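Local coordinates for tailspike protein (Siphovirus 9NA, PDB 3RIQ) that serves as the phage's receptor-binding tailspike, recognising Salmonella lipopolysaccharide and probably cleaving its O-antigen chains as an endorhamnosidase, at residues P302-P307 and F348-N353; I359-A364 and L371-C376; F519-G522 and E526-I529; I529-K532 and F538-Y541. One frame throughout, in Å; residues are numbered along the deposited sequence. Where two conformers were deposited one is given.

Interaction 1. Residues P302-P307 and F348-N353; sequences PWFQLP and FDRGTN
The guanidinium of Arg-350 lies almost flat over one face of the Phe-304 ring, the two planes 20° apart, with Arg-350 CZ 3.4 Å from Phe-304 CZ. Closer to the backbone, Arg-350 CG rests on the same face, offset toward its rim, in a CH-pi contact 3.8 Å from the ring centroid. The arginine reaches this far because its chain leaves the backbone with CG anti to N (chi1 174°) and then bends at both chi2 and chi3, folding along the ring. Trp-303 CD1 sits over the centre of the opposite ring face, so the phenyl group is sandwiched. The main chains are equally close here: Phe-304 O meets Gly-351 CA at 3.2 Å in a CA-H...O contact. Phe-304 is the third residue of a type II turn from Pro-302 to Gln-305, in a long excursion from the right-handed beta-helix, while Arg-350 and Gly-351 follow strand 347-349 of that helix. An Asx turn, Gly-351 N to Asp-349 OD1 at 2.8 Å, shapes the chain as it leaves the strand. Toward the other end the contact thins to Thr-352 CG2 against the extended Gln-305 side chain, 3.7 Å from Gln-305 CD. Thr-352 OG1 is engaged elsewhere, with Gly-379 N.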
loop_
_atom_site.group_PDB
_atom_site.type_symbol
_atom_site.label_atom_id
_atom_site.label_comp_id
_atom_site.label_asym_id
_atom_site.label_seq_id
_atom_site.Cartn_x
_atom_site.Cartn_y
_atom_site.Cartn_z
ATOM N N PRO A 302 -9.553 31.063 -4.601
ATOM C CA PRO A 302 -10.720 30.828 -5.444
ATOM C C PRO A 302 -11.481 29.589 -5.089
ATOM O O PRO A 302 -10.964 28.677 -4.398
ATOM C CB PRO A 302 -10.126 30.671 -6.837
ATOM C CG PRO A 302 -8.848 31.493 -6.794
ATOM C CD PRO A 302 -8.312 31.216 -5.390
ATOM N N TRP A 303 -12.721 29.534 -5.582
ATOM C CA TRP A 303 -13.584 28.360 -5.358
ATOM C C TRP A 303 -12.844 27.079 -5.788
ATOM O O TRP A 303 -12.179 27.049 -6.840
ATOM C CB TRP A 303 -14.848 28.499 -6.179
ATOM C CG TRP A 303 -16.081 27.886 -5.616
ATOM C CD1 TRP A 303 -16.887 26.928 -6.216
ATOM C CD2 TRP A 303 -16.710 28.207 -4.361
ATOM N NE1 TRP A 303 -17.960 26.641 -5.403
ATOM C CE2 TRP A 303 -17.906 27.437 -4.281
ATOM C CE3 TRP A 303 -16.400 29.105 -3.322
ATOM C CZ2 TRP A 303 -18.770 27.505 -3.180
ATOM C CZ3 TRP A 303 -17.283 29.204 -2.227
ATOM C CH2 TRP A 303 -18.462 28.406 -2.175
ATOM N N PHE A 304 -12.952 26.050 -4.955
ATOM C CA PHE A 304 -12.361 24.711 -5.151
ATOM C C PHE A 304 -10.874 24.682 -4.849
ATOM O O PHE A 304 -10.248 23.642 -5.004
ATOM C CB PHE A 304 -12.623 24.082 -6.541
ATOM C CG PHE A 304 -14.078 23.992 -6.919
ATOM C CD1 PHE A 304 -15.004 23.373 -6.072
ATOM C CD2 PHE A 304 -14.521 24.511 -8.150
ATOM C CE1 PHE A 304 -16.343 23.255 -6.447
ATOM C CE2 PHE A 304 -15.886 24.408 -8.556
ATOM C CZ PHE A 304 -16.801 23.780 -7.701
ATOM N N GLN A 305 -10.300 25.805 -4.412
ATOM C CA GLN A 305 -8.829 25.877 -4.250
ATOM C C GLN A 305 -8.362 26.225 -2.828
ATOM O O GLN A 305 -7.258 26.755 -2.627
ATOM C CB GLN A 305 -8.238 26.845 -5.290
ATOM C CG GLN A 305 -8.590 26.445 -6.708
ATOM C CD GLN A 305 -7.929 27.290 -7.773
ATOM O OE1 GLN A 305 -7.289 28.311 -7.493
ATOM N NE2 GLN A 305 -8.109 26.876 -9.028
ATOM N N LEU A 306 -9.184 25.914 -1.825
ATOM C CA LEU A 306 -8.740 26.163 -0.448
ATOM C C LEU A 306 -7.536 25.292 -0.120
ATOM O O LEU A 306 -7.467 24.146 -0.594
ATOM C CB LEU A 306 -9.881 25.861 0.549
ATOM C CG LEU A 306 -11.031 26.881 0.527
ATOM C CD1 LEU A 306 -12.304 26.345 1.217
ATOM C CD2 LEU A 306 -10.547 28.213 1.161
ATOM N N PRO A 307 -6.624 25.774 0.751
ATOM C CA PRO A 307 -5.460 24.967 1.094
ATOM C C PRO A 307 -5.775 23.934 2.192
ATOM O O PRO A 307 -5.343 24.037 3.336
ATOM C CB PRO A 307 -4.425 26.017 1.514
ATOM C CG PRO A 307 -5.286 27.081 2.246
ATOM C CD PRO A 307 -6.578 27.104 1.405
ATOM N N PHE A 348 -11.437 11.811 -9.111
ATOM C CA PHE A 348 -11.693 13.176 -9.591
ATOM C C PHE A 348 -11.009 14.178 -8.634
ATOM O O PHE A 348 -11.249 14.181 -7.421
ATOM C CB PHE A 348 -13.220 13.411 -9.673
ATOM C CG PHE A 348 -13.655 14.575 -10.535
ATOM C CD1 PHE A 348 -14.553 14.357 -11.599
ATOM C CD2 PHE A 348 -13.268 15.896 -10.257
ATOM C CE1 PHE A 348 -15.026 15.446 -12.404
ATOM C CE2 PHE A 348 -13.742 16.967 -11.044
ATOM C CZ PHE A 348 -14.614 16.742 -12.118
ATOM N N ASP A 349 -10.158 15.025 -9.203
ATOM C CA ASP A 349 -9.544 16.150 -8.493
ATOM C C ASP A 349 -10.182 17.438 -8.985
ATOM O O ASP A 349 -9.927 17.880 -10.131
ATOM C CB ASP A 349 -8.009 16.132 -8.662
ATOM C CG ASP A 349 -7.304 17.254 -7.904
ATOM O OD1 ASP A 349 -7.903 18.312 -7.614
ATOM O OD2 ASP A 349 -6.099 17.073 -7.630
ATOM N N ARG A 350 -11.031 18.016 -8.128
ATOM C CA ARG A 350 -11.790 19.219 -8.467
ATOM C C ARG A 350 -11.004 20.482 -8.075
ATOM O O ARG A 350 -11.444 21.620 -8.337
ATOM C CB ARG A 350 -13.167 19.185 -7.762
ATOM C CG ARG A 350 -13.967 20.470 -7.933
ATOM C CD ARG A 350 -15.036 20.411 -8.949
ATOM N NE ARG A 350 -16.208 20.248 -8.124
ATOM C CZ ARG A 350 -17.478 20.539 -8.411
ATOM N NH1 ARG A 350 -17.893 20.997 -9.602
ATOM N NH2 ARG A 350 -18.356 20.321 -7.448
ATOM N N GLY A 351 -9.862 20.282 -7.432
ATOM C CA GLY A 351 -9.016 21.394 -6.978
ATOM C C GLY A 351 -7.840 21.632 -7.909
ATOM O O GLY A 351 -7.967 21.557 -9.140
ATOM N N THR A 352 -6.692 21.943 -7.314
ATOM C CA THR A 352 -5.488 22.208 -8.087
ATOM C C THR A 352 -4.280 21.991 -7.182
ATOM O O THR A 352 -4.421 21.946 -5.973
ATOM C CB THR A 352 -5.511 23.681 -8.626
ATOM O OG1 THR A 352 -4.446 23.874 -9.550
ATOM C CG2 THR A 352 -5.358 24.694 -7.469
ATOM N N ASN A 353 -3.081 21.870 -7.748
ATOM C CA ASN A 353 -1.854 21.861 -6.963
ATOM C C ASN A 353 -1.908 20.779 -5.880
ATOM O O ASN A 353 -1.527 21.003 -4.740
ATOM C CB ASN A 353 -1.602 23.270 -6.377
ATOM C CG ASN A 353 -0.282 23.381 -5.630
ATOM O OD1 ASN A 353 0.708 22.742 -5.996
ATOM N ND2 ASN A 353 -0.267 24.192 -4.560
#

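Interaction 2. Residues I359-A364 and L371-C376; sequences ITVVCA and LNQIVC
The side-chain amide of Gln-373 reaches across to the backbone of Ala-364 and bonds to it twice. Its OE1 accepts from Ala-364 N at 3.1 Å, the donor tilted 20° from the carbonyl plane. Its NE2 donates an N-H to Ala-364 O, also at 3.1 Å, but approaches from above that carbonyl's plane, well off any lone pair, so this bond is the straighter at its hydrogen (153°) but the poorer placed at its acceptor. One amide group thus satisfies both the N-H and the C=O of a residue that has left strand 355-362 and has no sheet partner in the segment opposite. A bend at chi2 (-76°) turns the glutamine back toward the alanine, whose CB lies 3.4 Å from Gln-373 OE1. Alongside, Val-361 CG1 packs on the same OE1 at 3.8 Å, and Val-361 CG2 meets Ile-374 CG1 at 3.8 Å. Ile-359 CG2 touches the end of Ile-374, its CD1, at 4.1 Å. These aliphatic groups join two strands of different faces of the beta-helix across its interior, where Ile-385 and Met-347 from adjacent strands also pack. The amide is buried and its two ends meet a donor and an acceptor, so only one orientation of it serves both bonds.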
loop_
_atom_site.group_PDB
_atom_site.type_symbol
_atom_site.label_atom_id
_atom_site.label_comp_id
_atom_site.label_asym_id
_atom_site.label_seq_id
_atom_site.Cartn_x
_atom_site.Cartn_y
_atom_site.Cartn_z
ATOM N N ILE A 359 -2.611 5.497 -8.193
ATOM C CA ILE A 359 -4.050 5.412 -8.405
ATOM C C ILE A 359 -4.350 4.272 -9.357
ATOM O O ILE A 359 -3.682 4.181 -10.392
ATOM C CB ILE A 359 -4.585 6.718 -9.039
ATOM C CG1 ILE A 359 -4.135 7.932 -8.243
ATOM C CG2 ILE A 359 -6.109 6.676 -9.181
ATOM C CD1 ILE A 359 -4.639 7.991 -6.813
ATOM N N THR A 360 -5.340 3.430 -9.039
ATOM C CA THR A 360 -5.778 2.328 -9.903
ATOM C C THR A 360 -7.284 2.480 -10.069
ATOM O O THR A 360 -8.012 2.453 -9.073
ATOM C CB THR A 360 -5.437 0.974 -9.260
ATOM O OG1 THR A 360 -4.008 0.900 -9.102
ATOM C CG2 THR A 360 -5.868 -0.183 -10.168
ATOM N N VAL A 361 -7.747 2.689 -11.298
ATOM C CA VAL A 361 -9.174 2.827 -11.576
ATOM C C VAL A 361 -9.574 1.753 -12.561
ATOM O O VAL A 361 -9.013 1.696 -13.664
ATOM C CB VAL A 361 -9.521 4.242 -12.134
ATOM C CG1 VAL A 361 -10.962 4.283 -12.714
ATOM C CG2 VAL A 361 -9.323 5.325 -11.047
ATOM N N VAL A 362 -10.579 0.942 -12.199
ATOM C CA VAL A 362 -11.067 -0.149 -13.038
ATOM C C VAL A 362 -12.554 0.008 -13.208
ATOM O O VAL A 362 -13.312 0.199 -12.228
ATOM C CB VAL A 362 -10.782 -1.519 -12.383
ATOM C CG1 VAL A 362 -11.403 -2.660 -13.210
ATOM C CG2 VAL A 362 -9.245 -1.758 -12.175
ATOM N N CYS A 363 -12.967 -0.035 -14.471
ATOM C CA CYS A 363 -14.394 0.010 -14.819
ATOM C C CYS A 363 -15.167 1.187 -14.204
ATOM O O CYS A 363 -16.253 0.963 -13.625
ATOM C CB CYS A 363 -15.082 -1.315 -14.447
ATOM S SG CYS A 363 -16.754 -1.534 -15.172
ATOM N N ALA A 364 -14.618 2.404 -14.278
ATOM C CA ALA A 364 -15.406 3.584 -13.911
ATOM C C ALA A 364 -16.354 3.947 -15.060
ATOM O O ALA A 364 -16.387 3.262 -16.111
ATOM C CB ALA A 364 -14.501 4.757 -13.524
ATOM N N LEU A 371 -18.562 9.810 -19.295
ATOM C CA LEU A 371 -17.673 10.372 -18.297
ATOM C C LEU A 371 -16.282 9.728 -18.406
ATOM O O LEU A 371 -16.143 8.620 -18.860
ATOM C CB LEU A 371 -18.254 10.149 -16.883
ATOM C CG LEU A 371 -19.641 10.749 -16.669
ATOM C CD1 LEU A 371 -20.067 10.428 -15.228
ATOM C CD2 LEU A 371 -19.634 12.248 -16.926
ATOM N N ASN A 372 -15.270 10.466 -17.982
ATOM C CA ASN A 372 -13.885 10.003 -18.013
ATOM C C ASN A 372 -13.507 9.121 -16.815
ATOM O O ASN A 372 -14.174 9.148 -15.784
ATOM C CB ASN A 372 -12.973 11.221 -18.130
ATOM C CG ASN A 372 -13.307 12.066 -19.330
ATOM O OD1 ASN A 372 -13.437 11.547 -20.434
ATOM N ND2 ASN A 372 -13.462 13.333 -19.130
ATOM N N GLN A 373 -12.471 8.298 -16.964
ATOM C CA GLN A 373 -12.055 7.424 -15.861
ATOM C C GLN A 373 -11.407 8.219 -14.744
ATOM O O GLN A 373 -11.756 8.030 -13.603
ATOM C CB GLN A 373 -11.106 6.306 -16.334
ATOM C CG GLN A 373 -11.720 5.463 -17.462
ATOM C CD GLN A 373 -12.769 4.497 -16.990
ATOM O OE1 GLN A 373 -12.524 3.690 -16.101
ATOM N NE2 GLN A 373 -13.936 4.550 -17.606
ATOM N N ILE A 374 -10.472 9.091 -15.089
ATOM C CA ILE A 374 -9.756 9.941 -14.139
ATOM C C ILE A 374 -9.828 11.359 -14.686
ATOM O O ILE A 374 -9.579 11.591 -15.882
ATOM C CB ILE A 374 -8.288 9.486 -13.987
ATOM C CG1 ILE A 374 -8.229 8.130 -13.284
ATOM C CG2 ILE A 374 -7.440 10.513 -13.160
ATOM C CD1 ILE A 374 -6.811 7.569 -13.088
ATOM N N VAL A 375 -10.223 12.286 -13.823
ATOM C CA VAL A 375 -10.299 13.712 -14.168
ATOM C C VAL A 375 -9.529 14.542 -13.161
ATOM O O VAL A 375 -9.671 14.327 -11.936
ATOM C CB VAL A 375 -11.773 14.233 -14.153
ATOM C CG1 VAL A 375 -11.808 15.754 -14.347
ATOM C CG2 VAL A 375 -12.612 13.520 -15.232
ATOM N N CYS A 376 -8.762 15.523 -13.647
ATOM C CA CYS A 376 -8.243 16.593 -12.783
ATOM C C CYS A 376 -8.570 17.897 -13.473
ATOM O O CYS A 376 -8.299 18.071 -14.706
ATOM C CB CYS A 376 -6.729 16.532 -12.606
ATOM S SG CYS A 376 -6.085 15.005 -11.879
#

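Interaction 3. Residues F519-G522 and E526-I529; sequences FFFG and ELRI
Arg-528 CB and Leu-527 CD1 each lie over a face of a phenylalanine ring. Over one face of the Phe-520 ring comes Arg-528 CB, a CH-pi contact 3.9 Å from the centroid and offset toward the rim, with Arg-528 CD also near the ring at 3.8 Å from Phe-520 CZ. The ring gets there because Phe-520 CG stands between the backbone N and carbonyl carbon (chi1 68°), and the guanidinium beyond is turned steeply to it, at 77°. Leu-527 CD1 sits 4.1 Å from the Phe-521 centroid, again over a face. The Phe-519 ring runs beside Ile-529, both pointing the same way, and its CE2 meets Ile-529 CG1 at a close 3.4 Å. Backbone bonds run from Phe-520 N to Arg-528 O and Arg-528 N to Phe-520 O, each 2.9 Å, and from Gly-522 N to Glu-526 O at 2.8 Å, pairing the two strands of an antiparallel hairpin. Arg-528 NH2 makes a long salt bridge to Glu-526 OE2, while Glu-526 OE1 takes the N-H of Asp-524 in the turn. The hairpin joins strands 516-521 and 527-532, the latter central in a three-stranded sheet with 538-542. Phe-519, Phe-521, Leu-527 and Ile-529 face the trimer partners, packing on Ile-517 and Pro-534 of the second subunit and Ile-499 and Leu-543 of the third.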
loop_
_atom_site.group_PDB
_atom_site.type_symbol
_atom_site.label_atom_id
_atom_site.label_comp_id
_atom_site.label_asym_id
_atom_site.label_seq_id
_atom_site.Cartn_x
_atom_site.Cartn_y
_atom_site.Cartn_z
ATOM N N PHE A 519 16.752 9.651 -53.948
ATOM C CA PHE A 519 16.257 9.311 -55.272
ATOM C C PHE A 519 14.970 10.078 -55.594
ATOM O O PHE A 519 14.181 10.415 -54.710
ATOM C CB PHE A 519 15.965 7.815 -55.386
ATOM C CG PHE A 519 17.207 6.932 -55.381
ATOM C CD1 PHE A 519 17.861 6.575 -54.195
ATOM C CD2 PHE A 519 17.699 6.429 -56.590
ATOM C CE1 PHE A 519 18.998 5.723 -54.242
ATOM C CE2 PHE A 519 18.809 5.582 -56.627
ATOM C CZ PHE A 519 19.464 5.248 -55.454
ATOM N N PHE A 520 14.764 10.351 -56.876
ATOM C CA PHE A 520 13.522 10.970 -57.306
ATOM C C PHE A 520 13.232 10.654 -58.759
ATOM O O PHE A 520 14.130 10.266 -59.523
ATOM C CB PHE A 520 13.562 12.498 -57.092
ATOM C CG PHE A 520 14.533 13.216 -58.000
ATOM C CD1 PHE A 520 15.887 13.343 -57.650
ATOM C CD2 PHE A 520 14.081 13.783 -59.202
ATOM C CE1 PHE A 520 16.766 14.036 -58.512
ATOM C CE2 PHE A 520 14.944 14.453 -60.053
ATOM C CZ PHE A 520 16.271 14.606 -59.713
ATOM N N PHE A 521 11.967 10.809 -59.121
ATOM C CA PHE A 521 11.540 10.705 -60.521
ATOM C C PHE A 521 11.421 12.063 -61.202
ATOM O O PHE A 521 10.785 12.974 -60.671
ATOM C CB PHE A 521 10.220 9.956 -60.620
ATOM C CG PHE A 521 10.331 8.481 -60.310
ATOM C CD1 PHE A 521 9.980 7.981 -59.042
ATOM C CD2 PHE A 521 10.809 7.591 -61.275
ATOM C CE1 PHE A 521 10.086 6.603 -58.749
ATOM C CE2 PHE A 521 10.930 6.211 -60.985
ATOM C CZ PHE A 521 10.568 5.724 -59.715
ATOM N N GLY A 522 12.013 12.159 -62.396
ATOM C CA GLY A 522 11.984 13.360 -63.230
ATOM C C GLY A 522 10.658 13.504 -63.962
ATOM O O GLY A 522 9.748 12.695 -63.767
ATOM N N GLU A 526 12.015 9.562 -65.322
ATOM C CA GLU A 526 13.427 9.145 -65.283
ATOM C C GLU A 526 13.864 9.046 -63.812
ATOM O O GLU A 526 13.664 10.003 -63.056
ATOM C CB GLU A 526 14.323 10.170 -66.008
ATOM C CG GLU A 526 13.894 10.569 -67.424
ATOM C CD GLU A 526 13.052 11.846 -67.468
ATOM O OE1 GLU A 526 12.324 12.171 -66.477
ATOM O OE2 GLU A 526 13.125 12.525 -68.517
ATOM N N LEU A 527 14.412 7.897 -63.398
ATOM C CA LEU A 527 14.955 7.777 -62.043
ATOM C C LEU A 527 16.319 8.470 -61.955
ATOM O O LEU A 527 17.191 8.245 -62.805
ATOM C CB LEU A 527 15.070 6.307 -61.610
ATOM C CG LEU A 527 15.521 6.084 -60.147
ATOM C CD1 LEU A 527 14.460 6.535 -59.132
ATOM C CD2 LEU A 527 15.850 4.620 -59.899
ATOM N N ARG A 528 16.474 9.310 -60.926
ATOM C CA ARG A 528 17.661 10.117 -60.737
ATOM C C ARG A 528 18.048 10.142 -59.277
ATOM O O ARG A 528 17.221 9.845 -58.384
ATOM C CB ARG A 528 17.386 11.551 -61.203
ATOM C CG ARG A 528 17.225 11.669 -62.712
ATOM C CD ARG A 528 16.972 13.090 -63.143
ATOM N NE ARG A 528 16.671 13.077 -64.571
ATOM C CZ ARG A 528 15.906 13.969 -65.194
ATOM N NH1 ARG A 528 15.347 14.972 -64.520
ATOM N NH2 ARG A 528 15.688 13.842 -66.501
ATOM N N ILE A 529 19.305 10.529 -59.043
ATOM C CA ILE A 529 19.831 10.665 -57.692
ATOM C C ILE A 529 20.277 12.098 -57.521
ATOM O O ILE A 529 21.109 12.558 -58.298
ATOM C CB ILE A 529 21.056 9.739 -57.466
ATOM C CG1 ILE A 529 20.669 8.261 -57.684
ATOM C CG2 ILE A 529 21.698 9.999 -56.072
ATOM C CD1 ILE A 529 21.880 7.312 -57.726
#

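Interaction 4. Residues I529-K532 and F538-Y541; sequences ILAK and FVTY
Four backbone hydrogen bonds tie Ile-529 and Ala-531 to Tyr-541 and Val-539 in antiparallel pairing. Ile-529 N to Tyr-541 O and Tyr-541 N to Ile-529 O are both 2.9 Å, and the Ala-531 pair is uneven: Ala-531 N to Val-539 O is 2.8 Å, Val-539 N to Ala-531 O 3.1 Å. Thr-540 CA and Phe-538 CA also make CA-H...O contacts, to Ile-529 O and Ala-531 O respectively.

Apolar contacts then divide by face. On the side of Leu-530, Lys-532, Phe-538 and Thr-540, the aliphatic chain of Lys-532, fully extended, passes close to the CE2 and CZ end of the Phe-538 ring, its CD 3.6 Å from Phe-538 CZ. With chi1 -67° Phe-538 CG stands anti to the carbonyl carbon, which leans the ring toward the lysine. Leu-530 CD1 touches the same ring at 4.0 Å from Phe-538 CD2 and meets Thr-540 OG1 at 3.6 Å. On the other face Ile-529 CB meets Tyr-541 CB at 4.2 Å, and Ala-531 CB touches Val-539 CG2 and lies at the edge of the Tyr-541 ring.

The polar ends find partners outside the two segments. Lys-532 NZ hydrogen-bonds to the carbonyls of Leu-511 and Glu-512, and Tyr-541 OH to Leu-527 N of the third subunit.

In the three-stranded sheet, 538-542 is an outer strand and 527-532 the middle one, its far side paired to 516-521; Ile-529 and Ala-531 pack on Ile-517 there and on Leu-543 and Phe-521 of the third subunit.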
loop_
_atom_site.group_PDB
_atom_site.type_symbol
_atom_site.label_atom_id
_atom_site.label_comp_id
_atom_site.label_asym_id
_atom_site.label_seq_id
_atom_site.Cartn_x
_atom_site.Cartn_y
_atom_site.Cartn_z
ATOM N N ILE A 529 19.305 10.529 -59.043
ATOM C CA ILE A 529 19.831 10.665 -57.692
ATOM C C ILE A 529 20.277 12.098 -57.521
ATOM O O ILE A 529 21.109 12.558 -58.298
ATOM C CB ILE A 529 21.056 9.739 -57.466
ATOM C CG1 ILE A 529 20.669 8.261 -57.684
ATOM C CG2 ILE A 529 21.698 9.999 -56.072
ATOM C CD1 ILE A 529 21.880 7.312 -57.726
ATOM N N LEU A 530 19.735 12.799 -56.522
ATOM C CA LEU A 530 20.334 14.067 -56.092
ATOM C C LEU A 530 21.403 13.735 -55.054
ATOM O O LEU A 530 21.120 13.045 -54.059
ATOM C CB LEU A 530 19.269 14.980 -55.487
ATOM C CG LEU A 530 19.779 16.335 -55.003
ATOM C CD1 LEU A 530 20.291 17.228 -56.165
ATOM C CD2 LEU A 530 18.680 17.052 -54.247
ATOM N N ALA A 531 22.630 14.210 -55.265
ATOM C CA ALA A 531 23.731 13.916 -54.331
ATOM C C ALA A 531 24.235 15.189 -53.715
ATOM O O ALA A 531 24.655 16.095 -54.447
ATOM C CB ALA A 531 24.854 13.250 -55.057
ATOM N N LYS A 532 24.232 15.236 -52.379
ATOM C CA LYS A 532 24.848 16.329 -51.642
ATOM C C LYS A 532 26.247 15.866 -51.228
ATOM O O LYS A 532 26.398 15.006 -50.374
ATOM C CB LYS A 532 23.986 16.694 -50.426
ATOM C CG LYS A 532 24.448 18.006 -49.731
ATOM C CD LYS A 532 23.484 18.455 -48.637
ATOM C CE LYS A 532 23.889 19.839 -48.078
ATOM N NZ LYS A 532 22.855 20.440 -47.165
ATOM N N PHE A 538 26.184 20.176 -54.835
ATOM C CA PHE A 538 25.262 19.185 -55.369
ATOM C C PHE A 538 25.566 18.771 -56.806
ATOM O O PHE A 538 26.011 19.602 -57.631
ATOM C CB PHE A 538 23.841 19.757 -55.349
ATOM C CG PHE A 538 23.275 19.971 -53.965
ATOM C CD1 PHE A 538 23.496 21.168 -53.288
ATOM C CD2 PHE A 538 22.467 18.991 -53.359
ATOM C CE1 PHE A 538 22.977 21.383 -52.009
ATOM C CE2 PHE A 538 21.913 19.205 -52.074
ATOM C CZ PHE A 538 22.187 20.406 -51.396
ATOM N N VAL A 539 25.280 17.497 -57.103
ATOM C CA VAL A 539 25.258 16.980 -58.474
ATOM C C VAL A 539 24.083 16.015 -58.601
ATOM O O VAL A 539 23.603 15.441 -57.605
ATOM C CB VAL A 539 26.585 16.256 -58.887
ATOM C CG1 VAL A 539 27.713 17.294 -59.175
ATOM C CG2 VAL A 539 27.029 15.218 -57.837
ATOM N N THR A 540 23.599 15.870 -59.826
ATOM C CA THR A 540 22.506 14.951 -60.085
ATOM C C THR A 540 22.974 13.876 -61.055
ATOM O O THR A 540 23.525 14.191 -62.133
ATOM C CB THR A 540 21.300 15.711 -60.662
ATOM O OG1 THR A 540 20.828 16.652 -59.685
ATOM C CG2 THR A 540 20.162 14.733 -61.039
ATOM N N TYR A 541 22.740 12.621 -60.695
ATOM C CA TYR A 541 23.008 11.481 -61.577
ATOM C C TYR A 541 21.728 10.997 -62.213
ATOM O O TYR A 541 20.708 10.901 -61.547
ATOM C CB TYR A 541 23.629 10.351 -60.759
ATOM C CG TYR A 541 25.031 10.652 -60.314
ATOM C CD1 TYR A 541 25.273 11.272 -59.081
ATOM C CD2 TYR A 541 26.134 10.289 -61.111
ATOM C CE1 TYR A 541 26.562 11.585 -58.680
ATOM C CE2 TYR A 541 27.431 10.571 -60.704
ATOM C CZ TYR A 541 27.635 11.219 -59.485
ATOM O OH TYR A 541 28.908 11.497 -59.056
#

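Interactions 1 and 2 lie in the beta-helix, their centres 18 Å apart, and meet directly where strands 347-349 and 374-376 are neighbours: Asp-349 N is 2.9 Å from Val-375 O, a probable hydrogen bond. Interaction 1 joins an excursion to the helix, while interaction 2 packs inside it. Interactions 3 and 4, with centres 10 Å apart, share Ile-529 and strand 527-532 in the small three-stranded sheet near the C-terminus. The two groups stand far off, interaction 2 about 53 Å from interaction 3 between centres. Interactions 1 and 2 precede 3 in the chain, and 4 begins at Ile-529, where 3 ends; subunit contacts occur both at interaction 2 and at the C-terminal sheet.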